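Local coordinates for protein hydrazine synthase gamma subunit (Candidatus Kuenenia stuttgartiensis, PDB 5C2V) that reduces nitric oxide to hydroxylamine, the first half-reaction of hydrazine synthesis in the anammox hydrazine synthase complex, using bound heme c, at residues Lys92-Gly97 and Arg152-Thr157. Sequence-based numbering, arbitrary orientation.
Sequences KYIRGG and RALEFT. With HEC (heme c), chain V.
Arg95 reaches across to the backbone of Glu155, its NH1 donating to Glu155 O at 2.5 Å. The carbonyl lies close to the guanidinium plane, at its edge, and points almost straight at the donor (C=O...N 170°). A bend at chi2 (-60°) folds the long chain back so that CD passes beside Leu154 CB, while Thr157 CG2 sits over one face of the guanidinium, 3.3 Å from Arg95 NH1. Next along the chain, Gly96 N bonds to Leu154 O at 2.9 Å. Gly96 CA then rests over a face of the Phe156 ring in a CH-pi contact, 4.1 Å from the centroid; glycine suits this place because its phi is positive (61°) and its bare CA can lie against the ring. Ile94 CD1, the end of its longer arm, meets the Leu154 methyl CD1 at 3.7 Å, apolar ends suited to this buried spot.

Two irregular loops are joined here beside heme 1, one following strand 89-90 and the other leaving helix 141-152, in a protein built of two helical lobes with one c-type heme each. A water lies within hydrogen-bonding distance of Leu154 O and Arg152 O, and weakly accepts from Gly97 N.

Further out, Arg95, with several N-H donors, also serves Arg70 O through NE, which helps fix the guanidinium's rotation, and Tyr265 OH binds Thr157 OG1. Toward the heme, the aliphatic chain of Lys92 lies along a propionate arm, Lys92 CB 3.5 Å from HEC CBA, and Lys92 O bonds ND1 of His67, the axial ligand of the iron. Leu154 and Glu155 also pack against Thr6 and His7 of the beta subunit.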
ATOM      1  N   LYS C  92     -26.810  44.817   7.720  1.00 53.01           N
ATOM      2  CA  LYS C  92     -27.489  46.103   7.605  1.00 53.92           C
ATOM      3  C   LYS C  92     -28.781  46.045   6.795  1.00 55.46           C
ATOM      4  O   LYS C  92     -28.857  45.379   5.763  1.00 50.58           O
ATOM      5  CB  LYS C  92     -26.550  47.140   6.986  1.00 61.28           C
ATOM      6  CG  LYS C  92     -25.927  48.094   7.992  1.00 56.65           C
ATOM      7  CD  LYS C  92     -26.980  49.005   8.604  1.00 60.22           C
ATOM      8  CE  LYS C  92     -26.364  50.000   9.573  1.00 52.63           C
ATOM      9  NZ  LYS C  92     -27.385  50.899  10.180  1.00 71.14           N
ATOM     10  N   TYR C  93     -29.793  46.755   7.284  1.00 53.62           N
ATOM     11  CA  TYR C  93     -31.053  46.921   6.573  1.00 43.11           C
ATOM     12  C   TYR C  93     -30.874  48.023   5.531  1.00 44.77           C
ATOM     13  O   TYR C  93     -30.609  49.173   5.881  1.00 62.86           O
ATOM     14  CB  TYR C  93     -32.168  47.261   7.568  1.00 59.03           C
ATOM     15  CG  TYR C  93     -33.574  47.234   7.017  1.00 62.63           C
ATOM     16  CD1 TYR C  93     -34.288  46.046   6.935  1.00 50.78           C
ATOM     17  CD2 TYR C  93     -34.203  48.403   6.610  1.00 53.13           C
ATOM     18  CE1 TYR C  93     -35.581  46.022   6.446  1.00 48.74           C
ATOM     19  CE2 TYR C  93     -35.492  48.387   6.122  1.00 55.96           C
ATOM     20  CZ  TYR C  93     -36.176  47.193   6.036  1.00 60.13           C
ATOM     21  OH  TYR C  93     -37.463  47.175   5.547  1.00 62.71           O
ATOM     22  N   ILE C  94     -31.015  47.677   4.254  1.00 41.71           N
ATOM     23  CA  ILE C  94     -30.612  48.587   3.180  1.00 55.00           C
ATOM     24  C   ILE C  94     -31.730  49.424   2.548  1.00 52.23           C
ATOM     25  O   ILE C  94     -31.480  50.151   1.586  1.00 58.50           O
ATOM     26  CB  ILE C  94     -29.884  47.823   2.048  1.00 44.40           C
ATOM     27  CG1 ILE C  94     -30.743  46.679   1.514  1.00 53.20           C
ATOM     28  CG2 ILE C  94     -28.546  47.294   2.539  1.00 52.14           C
ATOM     29  CD1 ILE C  94     -30.124  45.961   0.333  1.00 48.10           C
ATOM     30  N   ARG C  95     -32.954  49.327   3.059  1.00 53.81           N
ATOM     31  CA  ARG C  95     -34.014  50.220   2.588  1.00 47.11           C
ATOM     32  C   ARG C  95     -33.753  51.644   3.072  1.00 50.00           C
ATOM     33  O   ARG C  95     -33.420  51.856   4.239  1.00 43.35           O
ATOM     34  CB  ARG C  95     -35.393  49.756   3.061  1.00 39.28           C
ATOM     35  CG  ARG C  95     -35.887  48.459   2.442  1.00 64.63           C
ATOM     36  CD  ARG C  95     -36.003  48.567   0.930  1.00 53.33           C
ATOM     37  NE  ARG C  95     -36.792  47.474   0.368  1.00 63.49           N
ATOM     38  CZ  ARG C  95     -38.072  47.578   0.024  1.00 58.36           C
ATOM     39  NH1 ARG C  95     -38.710  48.730   0.171  1.00 63.38           N
ATOM     40  NH2 ARG C  95     -38.714  46.530  -0.477  1.00 60.57           N
ATOM     41  N   GLY C  96     -33.902  52.610   2.171  1.00 53.01           N
ATOM     42  CA  GLY C  96     -33.694  54.010   2.503  1.00 62.87           C
ATOM     43  C   GLY C  96     -32.284  54.302   2.980  1.00 63.69           C
ATOM     44  O   GLY C  96     -32.087  54.969   3.996  1.00 60.50           O
ATOM     45  N   GLY C  97     -31.298  53.805   2.241  1.00 56.86           N
ATOM     46  CA  GLY C  97     -29.910  53.922   2.645  1.00 69.74           C
ATOM     47  C   GLY C  97     -29.271  55.271   2.381  1.00 67.23           C
ATOM     48  O   GLY C  97     -28.392  55.701   3.129  1.00 78.13           O
ATOM     49  N   ARG C 152     -29.290  53.186  -3.669  1.00 52.94           N
ATOM     50  CA  ARG C 152     -29.841  54.504  -3.372  1.00 43.01           C
ATOM     51  C   ARG C 152     -31.321  54.595  -3.731  1.00 48.84           C
ATOM     52  O   ARG C 152     -32.057  55.403  -3.165  1.00 55.45           O
ATOM     53  CB  ARG C 152     -29.055  55.585  -4.120  1.00 45.54           C
ATOM     54  CG  ARG C 152     -27.632  55.769  -3.617  1.00 49.66           C
ATOM     55  CD  ARG C 152     -26.778  56.551  -4.604  1.00 36.02           C
ATOM     56  NE  ARG C 152     -27.240  57.925  -4.780  1.00 70.94           N
ATOM     57  CZ  ARG C 152     -26.617  58.826  -5.533  1.00 74.48           C
ATOM     58  NH1 ARG C 152     -25.504  58.498  -6.178  1.00 51.84           N
ATOM     59  NH2 ARG C 152     -27.102  60.056  -5.641  1.00 74.00           N
ATOM     60  N   ALA C 153     -31.753  53.758  -4.669  1.00 44.50           N
ATOM     61  CA  ALA C 153     -33.125  53.796  -5.161  1.00 34.83           C
ATOM     62  C   ALA C 153     -34.079  53.005  -4.273  1.00 37.98           C
ATOM     63  O   ALA C 153     -35.283  52.959  -4.529  1.00 58.05           O
ATOM     64  CB  ALA C 153     -33.184  53.275  -6.588  1.00 34.63           C
ATOM     65  N   LEU C 154     -33.542  52.382  -3.229  1.00 48.54           N
ATOM     66  CA  LEU C 154     -34.359  51.603  -2.306  1.00 55.67           C
ATOM     67  C   LEU C 154     -35.081  52.501  -1.306  1.00 55.20           C
ATOM     68  O   LEU C 154     -34.461  53.326  -0.633  1.00 55.88           O
ATOM     69  CB  LEU C 154     -33.503  50.571  -1.570  1.00 55.15           C
ATOM     70  CG  LEU C 154     -33.004  49.401  -2.423  1.00 57.27           C
ATOM     71  CD1 LEU C 154     -32.112  48.478  -1.608  1.00 49.71           C
ATOM     72  CD2 LEU C 154     -34.179  48.636  -3.017  1.00 32.77           C
ATOM     73  N   GLU C 155     -36.396  52.328  -1.213  1.00 54.51           N
ATOM     74  CA  GLU C 155     -37.232  53.147  -0.343  1.00 60.18           C
ATOM     75  C   GLU C 155     -37.864  52.307   0.760  1.00 46.99           C
ATOM     76  O   GLU C 155     -38.015  51.094   0.615  1.00 58.09           O
ATOM     77  CB  GLU C 155     -38.324  53.850  -1.154  1.00 40.24           C
ATOM     78  CG  GLU C 155     -37.809  54.715  -2.294  1.00 49.03           C
ATOM     79  CD  GLU C 155     -37.181  56.009  -1.814  1.00 56.53           C
ATOM     80  OE1 GLU C 155     -37.405  56.385  -0.645  1.00 57.59           O
ATOM     81  OE2 GLU C 155     -36.464  56.653  -2.610  1.00 54.23           O
ATOM     82  N   PHE C 156     -38.226  52.957   1.863  1.00 55.81           N
ATOM     83  CA  PHE C 156     -38.858  52.272   2.987  1.00 58.02           C
ATOM     84  C   PHE C 156     -40.189  51.632   2.594  1.00 61.60           C
ATOM     85  O   PHE C 156     -40.904  52.139   1.730  1.00 61.54           O
ATOM     86  CB  PHE C 156     -39.074  53.240   4.153  1.00 56.10           C
ATOM     87  CG  PHE C 156     -37.801  53.778   4.744  1.00 69.68           C
ATOM     88  CD1 PHE C 156     -36.950  52.954   5.462  1.00 68.89           C
ATOM     89  CD2 PHE C 156     -37.460  55.113   4.591  1.00 71.94           C
ATOM     90  CE1 PHE C 156     -35.778  53.449   6.009  1.00 61.10           C
ATOM     91  CE2 PHE C 156     -36.292  55.613   5.135  1.00 67.79           C
ATOM     92  CZ  PHE C 156     -35.451  54.780   5.846  1.00 58.69           C
ATOM     93  N   THR C 157     -40.509  50.509   3.233  1.00 47.81           N
ATOM     94  CA  THR C 157     -41.755  49.798   2.966  1.00 58.18           C
ATOM     95  C   THR C 157     -42.943  50.432   3.681  1.00 52.55           C
ATOM     96  O   THR C 157     -44.054  50.459   3.154  1.00 59.73           O
ATOM     97  CB  THR C 157     -41.663  48.319   3.394  1.00 48.70           C
ATOM     98  OG1 THR C 157     -41.417  48.241   4.804  1.00 55.56           O
ATOM     99  CG2 THR C 157     -40.545  47.612   2.649  1.00 58.22           C
TER
HETATM  100 FE   HEC V 404     -23.406  44.234   2.875  1.00 42.81          FE
HETATM  101  CHA HEC V 404     -23.443  46.597   5.370  1.00 53.24           C
HETATM  102  CHB HEC V 404     -24.382  46.605   0.627  1.00 64.68           C
HETATM  103  CHC HEC V 404     -23.130  41.929   0.322  1.00 42.51           C
HETATM  104  CHD HEC V 404     -23.187  41.693   5.162  1.00 51.73           C
HETATM  105  NA  HEC V 404     -23.800  46.253   2.978  1.00 52.30           N
HETATM  106  C1A HEC V 404     -23.833  47.027   4.120  1.00 42.87           C
HETATM  107  C2A HEC V 404     -24.352  48.338   3.765  1.00 60.25           C
HETATM  108  C3A HEC V 404     -24.605  48.332   2.446  1.00 61.53           C
HETATM  109  C4A HEC V 404     -24.265  47.021   1.933  1.00 49.49           C
HETATM  110  CMA HEC V 404     -25.162  49.488   1.583  1.00 40.06           C
HETATM  111  CAA HEC V 404     -24.546  49.520   4.748  1.00 48.03           C
HETATM  112  CBA HEC V 404     -26.014  49.929   4.861  1.00 55.47           C
HETATM  113  CGA HEC V 404     -26.157  51.105   5.791  1.00 66.94           C
HETATM  114  O1A HEC V 404     -25.142  51.509   6.414  1.00 61.61           O
HETATM  115  O2A HEC V 404     -27.292  51.639   5.911  1.00 61.50           O
HETATM  116  NB  HEC V 404     -23.821  44.224   0.849  1.00 36.01           N
HETATM  117  C1B HEC V 404     -23.963  45.391   0.124  1.00 42.37           C
HETATM  118  C2B HEC V 404     -23.589  45.117  -1.248  1.00 43.32           C
HETATM  119  C3B HEC V 404     -23.250  43.825  -1.337  1.00 51.96           C
HETATM  120  C4B HEC V 404     -23.386  43.238  -0.018  1.00 54.55           C
HETATM  121  CMB HEC V 404     -23.612  46.154  -2.393  1.00 39.50           C
HETATM  122  CAB HEC V 404     -22.780  43.063  -2.599  1.00 28.74           C
HETATM  123  CBB HEC V 404     -21.371  43.526  -3.030  1.00 51.61           C
HETATM  124  NC  HEC V 404     -23.216  42.182   2.760  1.00 53.14           N
HETATM  125  C1C HEC V 404     -23.081  41.434   1.608  1.00 39.04           C
HETATM  126  C2C HEC V 404     -22.742  40.078   1.988  1.00 41.89           C
HETATM  127  C3C HEC V 404     -22.895  39.984   3.316  1.00 41.76           C
HETATM  128  C4C HEC V 404     -23.106  41.324   3.836  1.00 41.12           C
HETATM  129  CMC HEC V 404     -22.686  38.893   0.996  1.00 42.42           C
HETATM  130  CAC HEC V 404     -22.721  38.709   4.174  1.00 43.48           C
HETATM  131  CBC HEC V 404     -21.245  38.253   4.161  1.00 30.91           C
HETATM  132  ND  HEC V 404     -23.397  44.154   4.955  1.00 26.76           N
HETATM  133  C1D HEC V 404     -23.131  42.980   5.661  1.00 45.14           C
HETATM  134  C2D HEC V 404     -22.780  43.329   7.020  1.00 43.45           C
HETATM  135  C3D HEC V 404     -22.862  44.859   7.085  1.00 34.66           C
HETATM  136  C4D HEC V 404     -23.250  45.286   5.758  1.00 50.09           C
HETATM  137  CMD HEC V 404     -22.404  42.362   8.163  1.00 44.54           C
HETATM  138  CAD HEC V 404     -22.577  45.758   8.305  1.00 44.86           C
HETATM  139  CBD HEC V 404     -21.070  45.969   8.409  1.00 50.34           C
HETATM  140  CGD HEC V 404     -20.764  46.861   9.582  1.00 61.98           C
HETATM  141  O1D HEC V 404     -19.563  47.153   9.822  1.00 55.51           O
HETATM  142  O2D HEC V 404     -21.723  47.280  10.277  1.00 52.96           O
HETATM  143  O   HOH W   1     -32.158  54.607  -0.331  1.00 54.57           O
HETATM  144  O   HOH W   2     -21.355  44.655   2.985  1.00 37.07           O